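Side-chain contacts in apicoplast TIC22, putative (Plasmodium falciparum 3D7, PDB 4E6Z), which probably acts as a chaperone in the import of proteins into the apicoplast, the relict plastid of the malaria parasite: residues 171-174 against 175-179; 222-225 against 226-230; 247-250 against 251-254. All blocks are in the same frame, centred on the assembly; numbering follows the deposited sequence.

Contact 1: residues 171-174 against 175-179; sequences SKRQ and LQNAL
Gln174 and Asn177 join their side-chain amides across the first turns of helix 172-179, an i to i+3 bridge on the flank of the helix that faces the start of helix 216-227. The two amides are steeply inclined, their planes 66° apart. Asn177 ND2 donates to Gln174 OE1 over 3.1 Å in a nearly straight bond. The acceptor lies close to the amide plane of Asn177, whereas the donor stands 52° out of the carbonyl plane of Gln174, away from either lone pair. In Gln174, CG is anti to the carbonyl carbon and the chain bends at chi2 (-50°); together the two torsions turn the amide along the helix surface.

That amide is held from several sides. OE1 also accepts from the backbone N of Leu216, and NE2 bonds to the carboxylate of Glu217, so one buried glutamine ties two helices together while Asn177 steadies its oxygen and itself packs on Leu216 and Glu217. Arg173 runs beside Asn177 and points the same way, with Arg173 CG 4.2 Å from Asn177 ND2; its guanidinium extends toward Glu217 and Asp215, in ion pairs that are long and weak.

At the head of the helix Ser171 is the N-cap. Its OG accepts a weak capping bond from Gln174 N at 3.5 Å, and its carbonyl takes the first full helical bond, Leu175 N to Ser171 O at 3.0 Å. Leu175 packs against that same carbonyl, its CG 3.6 Å from Ser171 O, and its side chain also packs on Pro193 and Leu190. One turn on, the CB of Ala178 rests 3.4 Å from Gln174 O, the carbonyl that also receives the Ala178 backbone N.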
ATOM      1  N   SER A 171       1.096   5.347  -1.171  1.00 47.63           N
ATOM      2  CA  SER A 171       1.640   5.891  -2.408  1.00 43.28           C
ATOM      3  C   SER A 171       1.445   7.398  -2.458  1.00 41.72           C
ATOM      4  O   SER A 171       0.324   7.892  -2.331  1.00 44.16           O
ATOM      5  CB  SER A 171       0.969   5.243  -3.620  1.00 41.20           C
ATOM      6  OG  SER A 171       1.386   5.867  -4.824  1.00 38.53           O
ATOM      7  N   LYS A 172       2.540   8.125  -2.642  1.00 38.65           N
ATOM      8  CA  LYS A 172       2.483   9.580  -2.696  1.00 47.64           C
ATOM      9  C   LYS A 172       1.528  10.039  -3.799  1.00 44.46           C
ATOM     10  O   LYS A 172       0.759  10.978  -3.616  1.00 42.96           O
ATOM     11  CB  LYS A 172       3.879  10.153  -2.933  1.00 50.41           C
ATOM     12  CG  LYS A 172       3.952  11.666  -2.916  1.00 68.25           C
ATOM     13  CD  LYS A 172       5.296  12.149  -3.438  1.00 79.63           C
ATOM     14  CE  LYS A 172       5.458  13.648  -3.251  1.00 92.44           C
ATOM     15  NZ  LYS A 172       5.549  14.025  -1.810  1.00 96.20           N
ATOM     16  N   ARG A 173       1.583   9.357  -4.938  1.00 49.36           N
ATOM     17  CA  ARG A 173       0.780   9.716  -6.100  1.00 52.32           C
ATOM     18  C   ARG A 173      -0.711   9.399  -5.904  1.00 49.21           C
ATOM     19  O   ARG A 173      -1.573  10.099  -6.428  1.00 43.38           O
ATOM     20  CB  ARG A 173       1.324   9.008  -7.346  1.00 56.98           C
ATOM     21  CG  ARG A 173       0.587   9.345  -8.628  1.00 67.66           C
ATOM     22  CD  ARG A 173       1.122   8.539  -9.803  1.00 77.68           C
ATOM     23  NE  ARG A 173       0.977   7.102  -9.592  1.00 84.82           N
ATOM     24  CZ  ARG A 173       1.081   6.188 -10.553  1.00 87.99           C
ATOM     25  NH1 ARG A 173       1.322   6.560 -11.803  1.00 97.12           N
ATOM     26  NH2 ARG A 173       0.935   4.901 -10.264  1.00 81.93           N
ATOM     27  N   GLN A 174      -1.014   8.344  -5.155  1.00 44.21           N
ATOM     28  CA  GLN A 174      -2.402   7.977  -4.902  1.00 43.14           C
ATOM     29  C   GLN A 174      -3.042   8.870  -3.840  1.00 45.60           C
ATOM     30  O   GLN A 174      -4.240   9.146  -3.898  1.00 55.73           O
ATOM     31  CB  GLN A 174      -2.525   6.498  -4.514  1.00 38.23           C
ATOM     32  CG  GLN A 174      -1.984   5.534  -5.564  1.00 36.12           C
ATOM     33  CD  GLN A 174      -2.522   5.814  -6.959  1.00 43.80           C
ATOM     34  OE1 GLN A 174      -3.700   6.129  -7.137  1.00 43.00           O
ATOM     35  NE2 GLN A 174      -1.655   5.702  -7.958  1.00 36.56           N
ATOM     36  N   LEU A 175      -2.250   9.322  -2.872  1.00 45.19           N
ATOM     37  CA  LEU A 175      -2.743  10.265  -1.873  1.00 46.67           C
ATOM     38  C   LEU A 175      -3.181  11.549  -2.553  1.00 51.87           C
ATOM     39  O   LEU A 175      -4.185  12.154  -2.176  1.00 52.38           O
ATOM     40  CB  LEU A 175      -1.672  10.568  -0.829  1.00 47.57           C
ATOM     41  CG  LEU A 175      -1.533   9.561   0.313  1.00 48.64           C
ATOM     42  CD1 LEU A 175      -0.181   9.725   1.020  1.00 51.04           C
ATOM     43  CD2 LEU A 175      -2.692   9.723   1.287  1.00 41.18           C
ATOM     44  N   GLN A 176      -2.424  11.958  -3.562  1.00 46.95           N
ATOM     45  CA  GLN A 176      -2.799  13.111  -4.360  1.00 58.80           C
ATOM     46  C   GLN A 176      -4.069  12.834  -5.163  1.00 60.28           C
ATOM     47  O   GLN A 176      -4.990  13.650  -5.187  1.00 64.20           O
ATOM     48  CB  GLN A 176      -1.664  13.515  -5.297  1.00 64.39           C
ATOM     49  CG  GLN A 176      -1.944  14.801  -6.051  1.00 73.55           C
ATOM     50  CD  GLN A 176      -2.329  15.949  -5.130  1.00 76.11           C
ATOM     51  OE1 GLN A 176      -1.507  16.450  -4.355  1.00 64.59           O
ATOM     52  NE2 GLN A 176      -3.588  16.376  -5.215  1.00 76.32           N
ATOM     53  N   ASN A 177      -4.109  11.681  -5.825  1.00 52.16           N
ATOM     54  CA  ASN A 177      -5.278  11.285  -6.606  1.00 57.01           C
ATOM     55  C   ASN A 177      -6.552  11.272  -5.768  1.00 58.81           C
ATOM     56  O   ASN A 177      -7.635  11.601  -6.258  1.00 59.41           O
ATOM     57  CB  ASN A 177      -5.055   9.906  -7.235  1.00 51.33           C
ATOM     58  CG  ASN A 177      -4.082   9.945  -8.396  1.00 50.67           C
ATOM     59  OD1 ASN A 177      -3.839  10.997  -8.976  1.00 59.29           O
ATOM     60  ND2 ASN A 177      -3.530   8.793  -8.747  1.00 50.99           N
ATOM     61  N   ALA A 178      -6.413  10.899  -4.500  1.00 57.65           N
ATOM     62  CA  ALA A 178      -7.558  10.735  -3.612  1.00 55.68           C
ATOM     63  C   ALA A 178      -8.147  12.067  -3.142  1.00 65.46           C
ATOM     64  O   ALA A 178      -9.339  12.154  -2.851  1.00 67.39           O
ATOM     65  CB  ALA A 178      -7.183   9.869  -2.418  1.00 46.02           C
ATOM     66  N   LEU A 179      -7.311  13.097  -3.067  1.00 64.42           N
ATOM     67  CA  LEU A 179      -7.757  14.408  -2.603  1.00 68.44           C
ATOM     68  C   LEU A 179      -8.926  14.926  -3.424  1.00 71.75           C
ATOM     69  O   LEU A 179      -9.846  15.539  -2.888  1.00 73.54           O
ATOM     70  CB  LEU A 179      -6.612  15.416  -2.642  1.00 72.92           C
ATOM     71  CG  LEU A 179      -5.613  15.292  -1.497  1.00 70.72           C
ATOM     72  CD1 LEU A 179      -4.584  16.403  -1.575  1.00 71.74           C
ATOM     73  CD2 LEU A 179      -6.350  15.330  -0.171  1.00 72.37           C
TER

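Contact 2: residues 222-225 against 226-230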
ATOM      1  N   ALA A 222     -10.133  -0.684 -15.120  1.00 48.97           N
ATOM      2  CA  ALA A 222     -11.124  -1.746 -14.976  1.00 56.29           C
ATOM      3  C   ALA A 222     -12.521  -1.252 -15.362  1.00 57.07           C
ATOM      4  O   ALA A 222     -13.365  -2.023 -15.819  1.00 56.69           O
ATOM      5  CB  ALA A 222     -11.117  -2.289 -13.552  1.00 46.53           C
ATOM      6  N   ILE A 223     -12.751   0.042 -15.169  1.00 54.76           N
ATOM      7  CA  ILE A 223     -14.005   0.671 -15.552  1.00 59.52           C
ATOM      8  C   ILE A 223     -14.135   0.721 -17.070  1.00 64.22           C
ATOM      9  O   ILE A 223     -15.180   0.387 -17.623  1.00 72.42           O
ATOM     10  CB  ILE A 223     -14.112   2.096 -14.980  1.00 55.69           C
ATOM     11  CG1 ILE A 223     -14.324   2.044 -13.466  1.00 56.53           C
ATOM     12  CG2 ILE A 223     -15.244   2.851 -15.645  1.00 54.72           C
ATOM     13  CD1 ILE A 223     -14.181   3.387 -12.777  1.00 53.70           C
ATOM     14  N   GLU A 224     -13.063   1.132 -17.742  1.00 62.59           N
ATOM     15  CA  GLU A 224     -13.065   1.218 -19.198  1.00 64.35           C
ATOM     16  C   GLU A 224     -13.272  -0.145 -19.845  1.00 63.50           C
ATOM     17  O   GLU A 224     -13.926  -0.252 -20.881  1.00 63.22           O
ATOM     18  CB  GLU A 224     -11.777   1.866 -19.713  1.00 66.36           C
ATOM     19  CG  GLU A 224     -11.707   3.359 -19.451  1.00 70.26           C
ATOM     20  CD  GLU A 224     -12.970   4.078 -19.891  1.00 82.05           C
ATOM     21  OE1 GLU A 224     -13.261   4.087 -21.108  1.00 86.77           O
ATOM     22  OE2 GLU A 224     -13.676   4.631 -19.019  1.00 81.36           O
ATOM     23  N   GLU A 225     -12.713  -1.185 -19.237  1.00 58.38           N
ATOM     24  CA  GLU A 225     -12.926  -2.541 -19.725  1.00 65.01           C
ATOM     25  C   GLU A 225     -14.406  -2.902 -19.632  1.00 67.53           C
ATOM     26  O   GLU A 225     -14.934  -3.638 -20.467  1.00 71.03           O
ATOM     27  CB  GLU A 225     -12.102  -3.542 -18.916  1.00 70.21           C
ATOM     28  CG  GLU A 225     -12.378  -4.994 -19.273  1.00 82.29           C
ATOM     29  CD  GLU A 225     -11.740  -5.967 -18.299  1.00 94.18           C
ATOM     30  OE1 GLU A 225     -12.047  -7.176 -18.377  1.00100.71           O
ATOM     31  OE2 GLU A 225     -10.936  -5.522 -17.451  1.00 96.62           O
ATOM     32  N   GLN A 226     -15.066  -2.378 -18.606  1.00 62.61           N
ATOM     33  CA  GLN A 226     -16.470  -2.675 -18.374  1.00 69.42           C
ATOM     34  C   GLN A 226     -17.370  -1.877 -19.314  1.00 65.58           C
ATOM     35  O   GLN A 226     -18.322  -2.415 -19.873  1.00 67.56           O
ATOM     36  CB  GLN A 226     -16.845  -2.395 -16.918  1.00 71.11           C
ATOM     37  CG  GLN A 226     -18.242  -2.847 -16.561  1.00 84.47           C
ATOM     38  CD  GLN A 226     -18.425  -4.336 -16.741  1.00 99.35           C
ATOM     39  OE1 GLN A 226     -17.502  -5.115 -16.501  1.00105.29           O
ATOM     40  NE2 GLN A 226     -19.618  -4.742 -17.164  1.00105.94           N
ATOM     41  N   LYS A 227     -17.059  -0.596 -19.487  1.00 60.27           N
ATOM     42  CA  LYS A 227     -17.850   0.264 -20.355  1.00 65.00           C
ATOM     43  C   LYS A 227     -17.733  -0.142 -21.824  1.00 77.19           C
ATOM     44  O   LYS A 227     -18.711  -0.083 -22.571  1.00 74.09           O
ATOM     45  CB  LYS A 227     -17.465   1.733 -20.165  1.00 63.40           C
ATOM     46  CG  LYS A 227     -17.680   2.235 -18.748  1.00 68.83           C
ATOM     47  CD  LYS A 227     -17.917   3.739 -18.699  1.00 74.72           C
ATOM     48  CE  LYS A 227     -16.734   4.522 -19.234  1.00 74.82           C
ATOM     49  NZ  LYS A 227     -16.813   5.964 -18.850  1.00 78.07           N
ATOM     50  N   ASN A 228     -16.541  -0.563 -22.229  1.00 84.94           N
ATOM     51  CA  ASN A 228     -16.305  -0.972 -23.609  1.00 97.03           C
ATOM     52  C   ASN A 228     -17.106  -2.206 -24.017  1.00101.31           C
ATOM     53  O   ASN A 228     -17.164  -2.551 -25.197  1.00105.95           O
ATOM     54  CB  ASN A 228     -14.813  -1.221 -23.849  1.00105.86           C
ATOM     55  CG  ASN A 228     -13.985   0.045 -23.744  1.00111.01           C
ATOM     56  OD1 ASN A 228     -14.512   1.155 -23.817  1.00112.79           O
ATOM     57  ND2 ASN A 228     -12.676  -0.117 -23.574  1.00111.48           N
ATOM     58  N   LYS A 229     -17.720  -2.868 -23.040  1.00 99.58           N
ATOM     59  CA  LYS A 229     -18.469  -4.095 -23.300  1.00101.59           C
ATOM     60  C   LYS A 229     -19.855  -4.075 -22.661  1.00 89.29           C
ATOM     61  O   LYS A 229     -20.572  -5.079 -22.675  1.00 82.00           O
ATOM     62  CB  LYS A 229     -17.676  -5.311 -22.816  1.00113.27           C
ATOM     63  CG  LYS A 229     -16.301  -5.429 -23.448  1.00126.06           C
ATOM     64  CD  LYS A 229     -15.515  -6.592 -22.871  1.00134.34           C
ATOM     65  CE  LYS A 229     -14.128  -6.670 -23.491  1.00139.41           C
ATOM     66  NZ  LYS A 229     -13.311  -7.774 -22.914  1.00141.57           N
ATOM     67  N   ALA A 230     -20.228  -2.929 -22.104  1.00 77.11           N
ATOM     68  CA  ALA A 230     -21.530  -2.775 -21.467  1.00 73.92           C
ATOM     69  C   ALA A 230     -22.656  -2.811 -22.501  1.00 82.43           C
ATOM     70  O   ALA A 230     -22.437  -2.538 -23.683  1.00 89.04           O
ATOM     71  CB  ALA A 230     -21.578  -1.479 -20.661  1.00 59.04           C
TER
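Glu224 bends at chi2 (-49°) and Lys227 at chi3 (-61°), and these two kinks swing a carboxylate and an ammonium toward each other at the C-terminal turn of helix 216-227. The result is an i to i+3 salt bridge on the helix surface, with Glu224 OE2 3.4 Å from Lys227 NZ. The lysine chain crosses the glutamate at a slant, and its CE comes even nearer than the charged nitrogen, 3.1 Å from Glu224 OE2. The carboxylate therefore meets the last methylene as well as the ammonium.

Nearer the backbone, the same lysine lies alongside Ile223, one turn earlier, and both point the same way. Lys227 CG is 4.0 Å from Ile223 CG2, an aliphatic contact below the charged end. Tyr236 adds to it by touching Ile223, Gln226 and Lys227, while Ala222 and Ile223 rest on Leu200 and Ala197 of strand 193-203.

In the backbone, Gln226 N divides itself between Ala222 O and, weakly, Ile223 O. Lys227 N then makes a regular helical bond to Ile223 O at 2.8 Å. The span shortens at Lys229 N, which bonds to Gln226 O at 3.3 Å as a type I beta turn from Lys227 to Ala230 leads the chain away.

On another flank Glu225 and Lys229 carry extended chains of opposite charge whose ends stop short of contact, Glu225 OE1 lying 4.7 Å from Lys229 NZ. What does touch is the base of the lysine: its CG sits 3.7 Å from Glu225 O.

Contact 3: residues 247-250 against 251-254; sequences IFTE and DHKK
His252 turns back toward Thr249 in the loop between helix 243-247 and strand 255-258, the return leg of a beta-alpha-beta crossover that links the two edge strands of the four-stranded sheet, 238-242 and 255-258, which run the same way with two strands between them. Starting at CB, the histidine meets Thr249 OG1 at a modelled separation too short to trust, so the exact fit there is doubtful. The next atom, His252 CG, is 4.0 Å from Thr249 OG1. It is placed there by a chi1 of 77°, which sets CG between the backbone N and the carbonyl carbon.

Along the ring, His252 ND1 stands 4.2 Å from Thr249 OG1. It is also 4.3 Å from Ile247 O, so neither oxygen is close enough to bond to it. Beyond these two residues the His252 side chain also packs on Ile70 and Lys73 of helix 70-73, while Ile247 touches Ile70 too. The threonine side chain crosses the histidine at about a right angle. Its hydroxyl is used backward along the chain: Thr249 OG1 makes a weak hydrogen bond to Leu246 O.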
ATOM      1  N   ILE A 247     -10.029  -3.074   7.395  1.00 76.60           N
ATOM      2  CA  ILE A 247      -9.499  -4.212   8.132  1.00 82.19           C
ATOM      3  C   ILE A 247     -10.468  -4.637   9.234  1.00 86.92           C
ATOM      4  O   ILE A 247     -10.606  -5.824   9.536  1.00 87.71           O
ATOM      5  CB  ILE A 247      -8.128  -3.895   8.763  1.00 72.94           C
ATOM      6  CG1 ILE A 247      -6.997  -4.112   7.756  1.00 76.01           C
ATOM      7  CG2 ILE A 247      -7.883  -4.788   9.963  1.00 71.31           C
ATOM      8  CD1 ILE A 247      -7.149  -3.348   6.471  1.00 74.01           C
ATOM      9  N   PHE A 248     -11.151  -3.657   9.820  1.00 88.26           N
ATOM     10  CA  PHE A 248     -11.961  -3.892  11.009  1.00 87.04           C
ATOM     11  C   PHE A 248     -13.462  -3.769  10.766  1.00 88.10           C
ATOM     12  O   PHE A 248     -14.238  -3.685  11.719  1.00 92.62           O
ATOM     13  CB  PHE A 248     -11.546  -2.932  12.125  1.00 89.72           C
ATOM     14  CG  PHE A 248     -10.060  -2.893  12.373  1.00 96.66           C
ATOM     15  CD1 PHE A 248      -9.480  -3.718  13.322  1.00101.09           C
ATOM     16  CD2 PHE A 248      -9.248  -2.028  11.657  1.00 90.91           C
ATOM     17  CE1 PHE A 248      -8.118  -3.681  13.552  1.00 98.60           C
ATOM     18  CE2 PHE A 248      -7.886  -1.988  11.884  1.00 90.25           C
ATOM     19  CZ  PHE A 248      -7.320  -2.815  12.831  1.00 92.63           C
ATOM     20  N   THR A 249     -13.877  -3.752   9.503  1.00 81.18           N
ATOM     21  CA  THR A 249     -15.300  -3.736   9.198  1.00 85.18           C
ATOM     22  C   THR A 249     -15.928  -4.978   9.802  1.00 98.26           C
ATOM     23  O   THR A 249     -15.284  -6.025   9.888  1.00102.23           O
ATOM     24  CB  THR A 249     -15.575  -3.721   7.682  1.00 86.44           C
ATOM     25  OG1 THR A 249     -15.021  -4.899   7.083  1.00 86.20           O
ATOM     26  CG2 THR A 249     -14.965  -2.490   7.035  1.00 88.67           C
ATOM     27  N   GLU A 250     -17.181  -4.864  10.229  1.00102.48           N
ATOM     28  CA  GLU A 250     -17.881  -5.995  10.821  1.00107.88           C
ATOM     29  C   GLU A 250     -18.100  -7.075   9.767  1.00122.36           C
ATOM     30  O   GLU A 250     -18.528  -8.186  10.081  1.00133.97           O
ATOM     31  CB  GLU A 250     -19.214  -5.541  11.415  1.00105.71           C
ATOM     32  CG  GLU A 250     -19.771  -6.460  12.489  1.00111.50           C
ATOM     33  CD  GLU A 250     -20.975  -5.862  13.191  1.00113.24           C
ATOM     34  OE1 GLU A 250     -21.368  -4.733  12.828  1.00110.80           O
ATOM     35  OE2 GLU A 250     -21.526  -6.515  14.104  1.00115.64           O
ATOM     36  N   ASP A 251     -17.792  -6.740   8.518  1.00128.23           N
ATOM     37  CA  ASP A 251     -17.953  -7.664   7.399  1.00139.35           C
ATOM     38  C   ASP A 251     -17.286  -7.127   6.132  1.00138.61           C
ATOM     39  O   ASP A 251     -17.915  -6.418   5.349  1.00135.55           O
ATOM     40  CB  ASP A 251     -19.440  -7.923   7.138  1.00147.97           C
ATOM     41  CG  ASP A 251     -19.675  -8.816   5.933  1.00153.73           C
ATOM     42  OD1 ASP A 251     -19.536 -10.050   6.067  1.00158.66           O
ATOM     43  OD2 ASP A 251     -20.008  -8.283   4.853  1.00152.50           O
ATOM     44  N   HIS A 252     -16.015  -7.466   5.933  1.00141.86           N
ATOM     45  CA  HIS A 252     -15.286  -7.021   4.746  1.00140.69           C
ATOM     46  C   HIS A 252     -15.271  -8.090   3.661  1.00136.97           C
ATOM     47  O   HIS A 252     -14.601  -7.939   2.639  1.00137.71           O
ATOM     48  CB  HIS A 252     -13.847  -6.632   5.099  1.00144.88           C
ATOM     49  CG  HIS A 252     -12.938  -7.802   5.316  1.00154.10           C
ATOM     50  ND1 HIS A 252     -12.605  -8.264   6.569  1.00158.63           N
ATOM     51  CD2 HIS A 252     -12.292  -8.605   4.435  1.00156.02           C
ATOM     52  CE1 HIS A 252     -11.794  -9.302   6.454  1.00160.65           C
ATOM     53  NE2 HIS A 252     -11.590  -9.528   5.169  1.00158.80           N
ATOM     54  N   LYS A 253     -16.009  -9.172   3.889  1.00131.15           N
ATOM     55  CA  LYS A 253     -16.060 -10.288   2.951  1.00127.23           C
ATOM     56  C   LYS A 253     -16.493  -9.814   1.568  1.00121.86           C
ATOM     57  O   LYS A 253     -16.234 -10.473   0.561  1.00125.09           O
ATOM     58  CB  LYS A 253     -17.032 -11.351   3.463  1.00131.58           C
ATOM     59  CG  LYS A 253     -16.523 -12.781   3.382  1.00135.41           C
ATOM     60  CD  LYS A 253     -17.544 -13.744   3.972  1.00138.07           C
ATOM     61  CE  LYS A 253     -17.023 -15.170   4.002  1.00140.14           C
ATOM     62  NZ  LYS A 253     -16.593 -15.633   2.655  1.00138.49           N
ATOM     63  N   LYS A 254     -17.151  -8.661   1.533  1.00113.04           N
ATOM     64  CA  LYS A 254     -17.715  -8.117   0.304  1.00104.54           C
ATOM     65  C   LYS A 254     -16.686  -7.363  -0.539  1.00 87.47           C
ATOM     66  O   LYS A 254     -17.003  -6.875  -1.625  1.00 73.84           O
ATOM     67  CB  LYS A 254     -18.893  -7.201   0.641  1.00109.94           C
ATOM     68  CG  LYS A 254     -18.589  -6.196   1.743  1.00111.92           C
ATOM     69  CD  LYS A 254     -19.861  -5.622   2.350  1.00117.98           C
ATOM     70  CE  LYS A 254     -19.538  -4.664   3.491  1.00120.20           C
ATOM     71  NZ  LYS A 254     -20.763  -4.161   4.178  1.00123.17           N
TER

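How the contacts relate
The three contacts do not touch one another; their centres are 23 to 27 Å apart. Contacts 1 and 2 are related through helix 216-227: contact 1 grips its first residues, Leu216 and Glu217, and contact 2 forms at its other end, with the nearest atoms of the two about 12 Å apart. Both also rest on strand 193-203, contact 1 through Phe195 and contact 2 through Ala197 and Leu200. Contact 3, about 14 Å from each of the others at the nearest atoms, joins the same sheet differently: Lys254 bonds to the backbone of Ile210 in strand 208-213, the neighbour of 193-203.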